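Local coordinates for protein transcriptional regulator, SorC family (Enterococcus faecalis, PDB 2O0M) that probably regulates transcription by binding DNA in response to a carbohydrate ligand, at residues 254-257 with 258-261; 276-279 with 280-284. One frame throughout, in Å; residues are numbered along the deposited sequence.

Contact 1: residues 254-257 with 258-261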
ATOM      1  N   LYS A 254      15.358   8.419   1.084  1.00 11.05           N
ATOM      2  CA  LYS A 254      16.294   9.546   1.109  1.00 12.11           C
ATOM      3  C   LYS A 254      15.620  10.837   1.583  1.00 12.01           C
ATOM      4  O   LYS A 254      15.765  11.915   0.975  1.00 11.56           O
ATOM      5  CB  LYS A 254      16.967   9.718  -0.260  1.00 12.53           C
ATOM      6  CG  LYS A 254      17.663   8.450  -0.731  1.00 14.11           C
ATOM      7  CD  LYS A 254      18.477   8.658  -1.995  1.00 15.76           C
ATOM      8  CE  LYS A 254      19.085   7.347  -2.472  1.00 18.77           C
ATOM      9  NZ  LYS A 254      19.948   6.681  -1.446  1.00 23.07           N
HETATM   10  N   MSE A 255      14.890  10.719   2.689  1.00 11.81           N
HETATM   11  CA  MSE A 255      14.268  11.874   3.311  1.00 12.51           C
HETATM   12  C   MSE A 255      15.371  12.794   3.839  1.00 11.78           C
HETATM   13  O   MSE A 255      16.506  12.366   4.047  1.00 11.04           O
HETATM   14  CB  MSE A 255      13.301  11.443   4.417  1.00 12.39           C
HETATM   15  CG  MSE A 255      12.124  10.646   3.884  1.00 12.24           C
HETATM   16 SE   MSE A 255      10.754  10.305   5.217  1.00 19.69          SE
HETATM   17  CE  MSE A 255      10.045  12.001   5.190  1.00 11.83           C
ATOM     18  N   SER A 256      15.040  14.065   4.023  1.00 11.95           N
ATOM     19  CA  SER A 256      16.019  15.052   4.471  1.00 11.97           C
ATOM     20  C   SER A 256      16.550  14.729   5.865  1.00 11.48           C
ATOM     21  O   SER A 256      15.887  14.061   6.647  1.00 11.22           O
ATOM     22  CB  SER A 256      15.398  16.454   4.491  1.00 11.96           C
ATOM     23  OG  SER A 256      14.540  16.595   5.603  1.00 12.78           O
ATOM     24  N   ASP A 257      17.741  15.229   6.181  1.00 12.20           N
ATOM     25  CA  ASP A 257      18.325  15.017   7.504  1.00 12.00           C
ATOM     26  C   ASP A 257      17.395  15.505   8.613  1.00 12.17           C
ATOM     27  O   ASP A 257      17.208  14.832   9.620  1.00 11.37           O
ATOM     28  CB  ASP A 257      19.660  15.754   7.633  1.00 11.97           C
ATOM     29  CG  ASP A 257      20.706  15.249   6.657  1.00 11.90           C
ATOM     30  OD1 ASP A 257      20.547  14.126   6.125  1.00 11.64           O
ATOM     31  OD2 ASP A 257      21.689  15.978   6.431  1.00 11.69           O
ATOM     32  N   ASP A 258      16.826  16.693   8.429  1.00 11.77           N
ATOM     33  CA  ASP A 258      15.913  17.238   9.418  1.00 12.56           C
ATOM     34  C   ASP A 258      14.711  16.309   9.640  1.00 13.04           C
ATOM     35  O   ASP A 258      14.275  16.114  10.771  1.00 12.68           O
ATOM     36  CB  ASP A 258      15.421  18.630   8.997  1.00 12.37           C
ATOM     37  CG  ASP A 258      16.486  19.714   9.134  1.00 12.82           C
ATOM     38  OD1 ASP A 258      17.498  19.531   9.851  1.00 12.54           O
ATOM     39  OD2 ASP A 258      16.315  20.778   8.514  1.00 11.18           O
ATOM     40  N   GLU A 259      14.168  15.751   8.563  1.00 13.24           N
ATOM     41  CA  GLU A 259      13.008  14.863   8.682  1.00 13.91           C
ATOM     42  C   GLU A 259      13.362  13.567   9.401  1.00 14.20           C
ATOM     43  O   GLU A 259      12.596  13.085  10.233  1.00 13.71           O
ATOM     44  CB  GLU A 259      12.407  14.552   7.308  1.00 13.93           C
ATOM     45  CG  GLU A 259      11.673  15.738   6.689  1.00 13.79           C
ATOM     46  CD  GLU A 259      11.231  15.494   5.246  1.00 14.62           C
ATOM     47  OE1 GLU A 259      12.065  15.070   4.417  1.00 16.58           O
ATOM     48  OE2 GLU A 259      10.048  15.737   4.936  1.00 15.31           O
HETATM   49  N   MSE A 260      14.526  13.008   9.080  1.00 14.48           N
HETATM   50  CA  MSE A 260      14.975  11.775   9.723  1.00 15.31           C
HETATM   51  C   MSE A 260      15.101  11.983  11.233  1.00 15.75           C
HETATM   52  O   MSE A 260      14.628  11.170  12.025  1.00 15.82           O
HETATM   53  CB  MSE A 260      16.320  11.342   9.157  1.00 15.69           C
HETATM   54  CG  MSE A 260      16.950  10.206   9.894  1.00 17.41           C
HETATM   55 SE   MSE A 260      15.752   8.659  10.112  1.00 26.71          SE
HETATM   56  CE  MSE A 260      16.232   7.851   8.453  1.00 18.72           C
ATOM     57  N   VAL A 261      15.750  13.073  11.623  1.00 16.64           N
ATOM     58  CA  VAL A 261      15.938  13.361  13.041  1.00 17.28           C
ATOM     59  C   VAL A 261      14.587  13.576  13.731  1.00 18.11           C
ATOM     60  O   VAL A 261      14.377  13.076  14.833  1.00 17.68           O
ATOM     61  CB  VAL A 261      16.853  14.577  13.255  1.00 17.29           C
ATOM     62  CG1 VAL A 261      16.854  14.997  14.731  1.00 17.75           C
ATOM     63  CG2 VAL A 261      18.258  14.241  12.794  1.00 15.61           C
TER

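Contact 2: residues 276-279 with 280-284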
ATOM      1  N   PHE A 276       3.375   8.940   8.758  1.00 11.43           N
ATOM      2  CA  PHE A 276       4.147   8.197   9.751  1.00 12.17           C
ATOM      3  C   PHE A 276       3.399   8.127  11.072  1.00 12.42           C
ATOM      4  O   PHE A 276       2.860   9.126  11.519  1.00 12.97           O
ATOM      5  CB  PHE A 276       5.519   8.844   9.936  1.00 11.35           C
ATOM      6  CG  PHE A 276       6.386   8.720   8.725  1.00 11.42           C
ATOM      7  CD1 PHE A 276       7.295   7.679   8.623  1.00  9.59           C
ATOM      8  CD2 PHE A 276       6.235   9.588   7.648  1.00 11.42           C
ATOM      9  CE1 PHE A 276       8.066   7.527   7.502  1.00 11.17           C
ATOM     10  CE2 PHE A 276       7.003   9.432   6.503  1.00 11.70           C
ATOM     11  CZ  PHE A 276       7.917   8.409   6.429  1.00 11.25           C
ATOM     12  N   PHE A 277       3.382   6.941  11.678  1.00 13.13           N
ATOM     13  CA  PHE A 277       2.561   6.665  12.864  1.00 14.17           C
ATOM     14  C   PHE A 277       3.419   6.204  14.042  1.00 15.09           C
ATOM     15  O   PHE A 277       4.309   5.378  13.880  1.00 14.41           O
ATOM     16  CB  PHE A 277       1.537   5.570  12.560  1.00 13.86           C
ATOM     17  CG  PHE A 277       0.681   5.852  11.356  1.00 12.94           C
ATOM     18  CD1 PHE A 277      -0.596   6.399  11.498  1.00 12.08           C
ATOM     19  CD2 PHE A 277       1.142   5.561  10.074  1.00 12.90           C
ATOM     20  CE1 PHE A 277      -1.382   6.649  10.390  1.00 13.47           C
ATOM     21  CE2 PHE A 277       0.359   5.821   8.965  1.00 12.26           C
ATOM     22  CZ  PHE A 277      -0.909   6.376   9.123  1.00 13.06           C
ATOM     23  N   ASP A 278       3.138   6.720  15.238  1.00 16.81           N
ATOM     24  CA  ASP A 278       3.790   6.196  16.434  1.00 17.93           C
ATOM     25  C   ASP A 278       3.014   4.979  16.944  1.00 19.04           C
ATOM     26  O   ASP A 278       2.015   4.588  16.337  1.00 17.96           O
ATOM     27  CB  ASP A 278       3.989   7.283  17.509  1.00 18.18           C
ATOM     28  CG  ASP A 278       2.686   7.808  18.090  1.00 18.54           C
ATOM     29  OD1 ASP A 278       1.635   7.153  17.958  1.00 18.37           O
ATOM     30  OD2 ASP A 278       2.721   8.897  18.704  1.00 17.88           O
ATOM     31  N   GLU A 279       3.484   4.359  18.025  1.00 20.44           N
ATOM     32  CA  GLU A 279       2.890   3.095  18.492  1.00 21.72           C
ATOM     33  C   GLU A 279       1.439   3.259  18.974  1.00 21.96           C
ATOM     34  O   GLU A 279       0.657   2.305  18.954  1.00 21.52           O
ATOM     35  CB  GLU A 279       3.768   2.420  19.560  1.00 22.24           C
ATOM     36  CG  GLU A 279       3.645   2.959  20.963  1.00 24.16           C
ATOM     37  CD  GLU A 279       4.417   2.123  21.974  1.00 24.46           C
ATOM     38  OE1 GLU A 279       4.560   2.580  23.129  1.00 28.67           O
ATOM     39  OE2 GLU A 279       4.889   1.018  21.613  1.00 27.65           O
ATOM     40  N   GLU A 280       1.082   4.474  19.381  1.00 22.53           N
ATOM     41  CA  GLU A 280      -0.309   4.786  19.724  1.00 23.09           C
ATOM     42  C   GLU A 280      -1.218   4.945  18.502  1.00 22.89           C
ATOM     43  O   GLU A 280      -2.419   5.162  18.645  1.00 22.66           O
ATOM     44  CB  GLU A 280      -0.378   6.027  20.616  1.00 23.79           C
ATOM     45  CG  GLU A 280       0.243   5.809  21.985  1.00 26.54           C
ATOM     46  CD  GLU A 280      -0.376   4.635  22.730  1.00 30.08           C
ATOM     47  OE1 GLU A 280       0.369   3.695  23.095  1.00 32.24           O
ATOM     48  OE2 GLU A 280      -1.610   4.645  22.929  1.00 33.48           O
ATOM     49  N   GLY A 281      -0.650   4.835  17.302  1.00 22.46           N
ATOM     50  CA  GLY A 281      -1.406   5.011  16.065  1.00 22.18           C
ATOM     51  C   GLY A 281      -1.580   6.463  15.652  1.00 21.79           C
ATOM     52  O   GLY A 281      -2.291   6.762  14.698  1.00 21.80           O
ATOM     53  N   LYS A 282      -0.932   7.373  16.369  1.00 21.77           N
ATOM     54  CA  LYS A 282      -1.004   8.791  16.048  1.00 21.49           C
ATOM     55  C   LYS A 282      -0.128   9.113  14.838  1.00 20.46           C
ATOM     56  O   LYS A 282       0.997   8.630  14.744  1.00 19.01           O
ATOM     57  CB  LYS A 282      -0.521   9.607  17.245  1.00 21.80           C
ATOM     58  CG  LYS A 282      -0.500  11.110  17.031  1.00 23.11           C
ATOM     59  CD  LYS A 282       0.219  11.800  18.185  1.00 23.93           C
ATOM     60  CE  LYS A 282       0.445  13.270  17.905  1.00 25.34           C
ATOM     61  NZ  LYS A 282       1.203  13.931  19.007  1.00 26.76           N
ATOM     62  N   VAL A 283      -0.640   9.948  13.937  1.00 19.63           N
ATOM     63  CA  VAL A 283       0.159  10.490  12.840  1.00 19.35           C
ATOM     64  C   VAL A 283       1.112  11.528  13.425  1.00 19.08           C
ATOM     65  O   VAL A 283       0.674  12.570  13.924  1.00 18.98           O
ATOM     66  CB  VAL A 283      -0.723  11.133  11.747  1.00 19.15           C
ATOM     67  CG1 VAL A 283       0.121  11.825  10.673  1.00 19.10           C
ATOM     68  CG2 VAL A 283      -1.625  10.083  11.112  1.00 18.87           C
ATOM     69  N   VAL A 284       2.407  11.222  13.385  1.00 18.43           N
ATOM     70  CA  VAL A 284       3.446  12.133  13.911  1.00 18.38           C
ATOM     71  C   VAL A 284       4.064  13.018  12.819  1.00 18.20           C
ATOM     72  O   VAL A 284       4.678  14.053  13.119  1.00 18.64           O
ATOM     73  CB  VAL A 284       4.565  11.355  14.644  1.00 18.30           C
ATOM     74  CG1 VAL A 284       3.996  10.593  15.832  1.00 18.64           C
ATOM     75  CG2 VAL A 284       5.297  10.405  13.709  1.00 18.49           C
TER

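Contact 1: residues 254-257 with 258-261
Ser256 and Glu259 hold each other across the start of helix 257-265. The hydroxyl of Ser256 stands between its own backbone N and carbonyl carbon (chi1 75°). From there OG accepts a hydrogen bond from Glu259 N at 3.1 Å. The Glu259 side chain runs back in the other direction. Its CG lies beside its own backbone N, and the carboxylate reaches the residue that caps the helix. Ser256 N gives a hydrogen bond of 3.2 Å to Glu259 OE1, on the anti lone pair, away from OE2. Ser256 OG lies 3.1 Å from the same OE1. The other oxygen, OE2, is hydrogen-bonded to the hydroxyl of Tyr285, so both ends of the carboxylate are held.

The selenomethionine Met255 crosses the Glu259 side chain at about a right angle. Its chain bends at the last torsion, and the methyl CE rests 3.7 Å from Glu259 CD. Helical hydrogen bonding then takes over, from Met260 N to Ser256 O and from Val261 N to Asp257 O. The selenomethionine Met260 turns away to pack on Leu247, Ala250 and Ala251 of helix 246-252. The reciprocal serine-glutamate pairing is a capping box, with Ser256 as the N-cap.

Contact 2: residues 276-279 with 280-284
Phe276 and Val284 are joined by backbone hydrogen bonding at the open side of a tight hairpin. Val284 N donates a hydrogen bond to Phe276 O at 2.8 Å. Nearer the turn, Asp278 N donates one to Lys282 O at 2.9 Å. Between these two bonds Phe277 faces Val283 as an antiparallel non-hydrogen-bonded pair. Two CA-H...O contacts accompany the pairing, Val283 CA to Phe276 O and Phe277 CA to Lys282 O.

Polar interactions close the turn. Gly281 N is hydrogen-bonded to Asp278 O at 2.8 Å. The Asp278 carboxylate folds over the turn, its CG set between backbone N and carbonyl carbon (chi1 66°). This brings Asp278 OD1 into a hydrogen bond of 3.0 Å with Lys282 N, which meets it from above the carboxylate plane. Gly281 takes left-handed backbone angles (phi 83°), as the bulge residue of this turn does. Glu279 and Glu280 lie side by side, their carboxylate planes 85° apart and Glu279 OE1 4.3 Å from Glu280 OE1. These like charges probably repel; Lys321 lies nearby, hydrogen-bonded to Glu279 O and in a long, weak ion pair with Glu280.

Side-chain packing involves both phenylalanines. Phe277 and Val283 lie alongside each other and point the same way, with Phe277 CE1 3.5 Å from Val283 CG2. A polar atom, Gly281 O, sits at the edge of the Phe277 ring, in its plane, and Tyr319 meets that ring edge-to-face. Val284 CG2 lies 4.1 Å from Phe276 CB. The other methyl has a polar neighbour: Val284 CG1 lies 3.6 Å from Asp278 OD2.

The whole is a 3:5 beta hairpin of strands 275-277 and 283-286, in which a type I turn from Asp278 to Gly281 is followed by a G1 beta bulge at Gly281.

The two contacts follow in series along the chain, and their centres are about 17 Å apart. They meet directly where Met255 SE of contact 1 packs 3.6 Å from Phe276 CZ of contact 2. A second connection runs through Tyr285, whose hydroxyl is hydrogen-bonded to Glu259 of contact 1 and whose backbone is hydrogen-bonded to Phe276 of contact 2. The hairpin thus meets the loop before helix 257-265 through Met255, and its first turn through Tyr285 and Glu259. Both contacts belong to the putative sugar-binding domain. A bound phosphate ion, probably picked up from the crystallisation solution, lies about 6 Å from the Glu280 side chain, at the turn of contact 2.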